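Monoglyceride lipase (Saccharomyces cerevisiae, PDB 4ZWN) hydrolyses monoacylglycerols, preferably monounsaturated ones, to free fatty acids and glycerol, and also takes part in breaking down fatty acid ethyl esters. Local coordinates at residues Q37-D42 / L120-E125. The protein carries 2 engineered substitutions. Residues are numbered along the deposited sequence; the frame is centred on the assembly and turned at random.
Sequences QYENFD and LEHFVE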
# COMPACT_ATOMS: atom_id res chain seq x y z
N GLN A 37 -0.42 -11.98 -14.50
CA GLN A 37 -0.84 -13.36 -14.23
C GLN A 37 -2.16 -13.39 -13.46
O GLN A 37 -2.48 -12.46 -12.70
CB GLN A 37 0.23 -14.05 -13.42
CG GLN A 37 0.71 -15.42 -13.82
CD GLN A 37 2.11 -15.72 -13.33
OE1 GLN A 37 2.91 -14.82 -13.11
NE2 GLN A 37 2.40 -17.00 -13.14
N TYR A 38 -2.92 -14.46 -13.62
CA TYR A 38 -4.20 -14.57 -12.96
C TYR A 38 -4.34 -15.82 -12.08
O TYR A 38 -3.77 -16.87 -12.37
CB TYR A 38 -5.32 -14.54 -14.00
CG TYR A 38 -5.44 -13.22 -14.75
CD1 TYR A 38 -4.72 -13.00 -15.92
CD2 TYR A 38 -6.24 -12.19 -14.27
CE1 TYR A 38 -4.81 -11.78 -16.61
CE2 TYR A 38 -6.34 -10.98 -14.95
CZ TYR A 38 -5.62 -10.78 -16.11
OH TYR A 38 -5.74 -9.57 -16.76
N GLU A 39 -5.08 -15.67 -11.00
CA GLU A 39 -5.32 -16.76 -10.07
C GLU A 39 -6.67 -16.60 -9.39
O GLU A 39 -7.00 -15.51 -8.91
CB GLU A 39 -4.22 -16.84 -9.01
CG GLU A 39 -4.50 -17.85 -7.93
CD GLU A 39 -3.30 -18.11 -7.06
OE1 GLU A 39 -2.17 -17.90 -7.54
OE2 GLU A 39 -3.50 -18.52 -5.90
N ASN A 40 -7.45 -17.68 -9.36
CA ASN A 40 -8.77 -17.68 -8.74
C ASN A 40 -8.72 -17.99 -7.25
O ASN A 40 -7.99 -18.89 -6.81
CB ASN A 40 -9.68 -18.68 -9.45
CG ASN A 40 -10.05 -18.25 -10.86
OD1 ASN A 40 -9.41 -17.37 -11.44
ND2 ASN A 40 -11.08 -18.87 -11.41
N PHE A 41 -9.49 -17.24 -6.47
CA PHE A 41 -9.62 -17.48 -5.04
C PHE A 41 -10.89 -16.85 -4.50
O PHE A 41 -11.12 -15.65 -4.69
CB PHE A 41 -8.40 -16.94 -4.28
CG PHE A 41 -8.52 -17.04 -2.79
CD1 PHE A 41 -8.27 -18.23 -2.14
CD2 PHE A 41 -8.89 -15.93 -2.03
CE1 PHE A 41 -8.38 -18.33 -0.76
CE2 PHE A 41 -9.00 -16.02 -0.65
CZ PHE A 41 -8.74 -17.23 -0.01
N ASP A 42 -11.70 -17.67 -3.84
CA ASP A 42 -12.92 -17.22 -3.16
C ASP A 42 -13.80 -16.35 -4.06
O ASP A 42 -14.24 -15.27 -3.66
CB ASP A 42 -12.57 -16.46 -1.88
CG ASP A 42 -13.75 -16.32 -0.94
OD1 ASP A 42 -14.68 -17.15 -1.03
OD2 ASP A 42 -13.75 -15.38 -0.12
N LEU A 120 -5.69 -11.42 1.50
CA LEU A 120 -4.31 -11.11 1.84
C LEU A 120 -3.59 -12.33 2.40
O LEU A 120 -2.46 -12.62 2.01
CB LEU A 120 -4.25 -9.96 2.85
CG LEU A 120 -2.85 -9.49 3.26
CD1 LEU A 120 -2.01 -9.15 2.04
CD2 LEU A 120 -2.94 -8.29 4.19
N GLU A 121 -4.25 -13.06 3.30
CA GLU A 121 -3.66 -14.26 3.89
C GLU A 121 -3.31 -15.29 2.82
O GLU A 121 -2.30 -15.99 2.93
CB GLU A 121 -4.60 -14.88 4.93
CG GLU A 121 -4.89 -14.02 6.15
CD GLU A 121 -3.73 -13.93 7.12
OE1 GLU A 121 -2.64 -14.48 6.83
OE2 GLU A 121 -3.90 -13.32 8.20
N HIS A 122 -4.14 -15.37 1.79
CA HIS A 122 -3.91 -16.30 0.69
C HIS A 122 -2.61 -16.00 -0.05
O HIS A 122 -1.85 -16.92 -0.37
CB HIS A 122 -5.07 -16.26 -0.30
CG HIS A 122 -4.79 -17.02 -1.56
ND1 HIS A 122 -4.88 -18.39 -1.65
CD2 HIS A 122 -4.40 -16.59 -2.79
CE1 HIS A 122 -4.57 -18.78 -2.87
NE2 HIS A 122 -4.28 -17.71 -3.58
N PHE A 123 -2.36 -14.73 -0.32
CA PHE A 123 -1.19 -14.33 -1.10
C PHE A 123 0.05 -14.21 -0.22
O PHE A 123 1.18 -14.28 -0.72
CB PHE A 123 -1.45 -13.00 -1.82
CG PHE A 123 -2.40 -13.13 -2.96
CD1 PHE A 123 -1.99 -13.66 -4.17
CD2 PHE A 123 -3.72 -12.72 -2.83
CE1 PHE A 123 -2.86 -13.78 -5.23
CE2 PHE A 123 -4.60 -12.84 -3.89
CZ PHE A 123 -4.17 -13.37 -5.09
N VAL A 124 -0.15 -14.04 1.08
CA VAL A 124 0.95 -14.09 2.02
C VAL A 124 1.51 -15.51 2.06
O VAL A 124 2.72 -15.72 1.92
CB VAL A 124 0.52 -13.66 3.44
CG1 VAL A 124 1.52 -14.14 4.48
CG2 VAL A 124 0.36 -12.15 3.51
N GLU A 125 0.62 -16.48 2.21
CA GLU A 125 1.02 -17.88 2.28
C GLU A 125 1.63 -18.37 0.97
O GLU A 125 2.50 -19.24 0.97
CB GLU A 125 -0.18 -18.75 2.65
CG GLU A 125 -0.70 -18.49 4.05
CD GLU A 125 -1.96 -19.26 4.35
OE1 GLU A 125 -2.50 -19.90 3.42
OE2 GLU A 125 -2.42 -19.22 5.51
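Where an outermost strand of the alpha/beta-hydrolase sheet, 37-41, meets helix 113-134, H122 reaches from the helix to two residues of segment 37-42, E39 and F41, whose CB atoms both point toward the helix. H122 NE2 gives its hydrogen to E39 OE2 at 2.6 Å, with an N-H...O angle of 150°. The acceptor lies in the imidazole plane, but the donor comes from above the carboxylate plane, and the two flat groups stand almost perpendicular. E39 gets there on an extended chain, with CG trans to the backbone N (chi1 173°). The negative charge beside NE2 would be expected to stabilise a protonated imidazole. One face of the same ring carries F41 in an offset stack, centroids 4.2 Å apart and planes inclined by 22°; the nearest atoms are F41 CD1 and H122 ND1, at 3.4 Å. Because the side chains run past each other in opposite directions, each methylene sits over the other's ring: H122 CB is 3.8 Å from the F41 ring centroid, and F41 CB 4.3 Å from that of H122. D42 CB lies on F41's other face. Deeper in, F123 stacks on F94 and meets F46 edge-to-face, joining the helix to neighbouring strands. Lying away from the presumed catalytic triad, this is surface packing of a helix against an antiparallel edge strand, part of the sheet-and-helix layering of the alpha/beta-hydrolase fold.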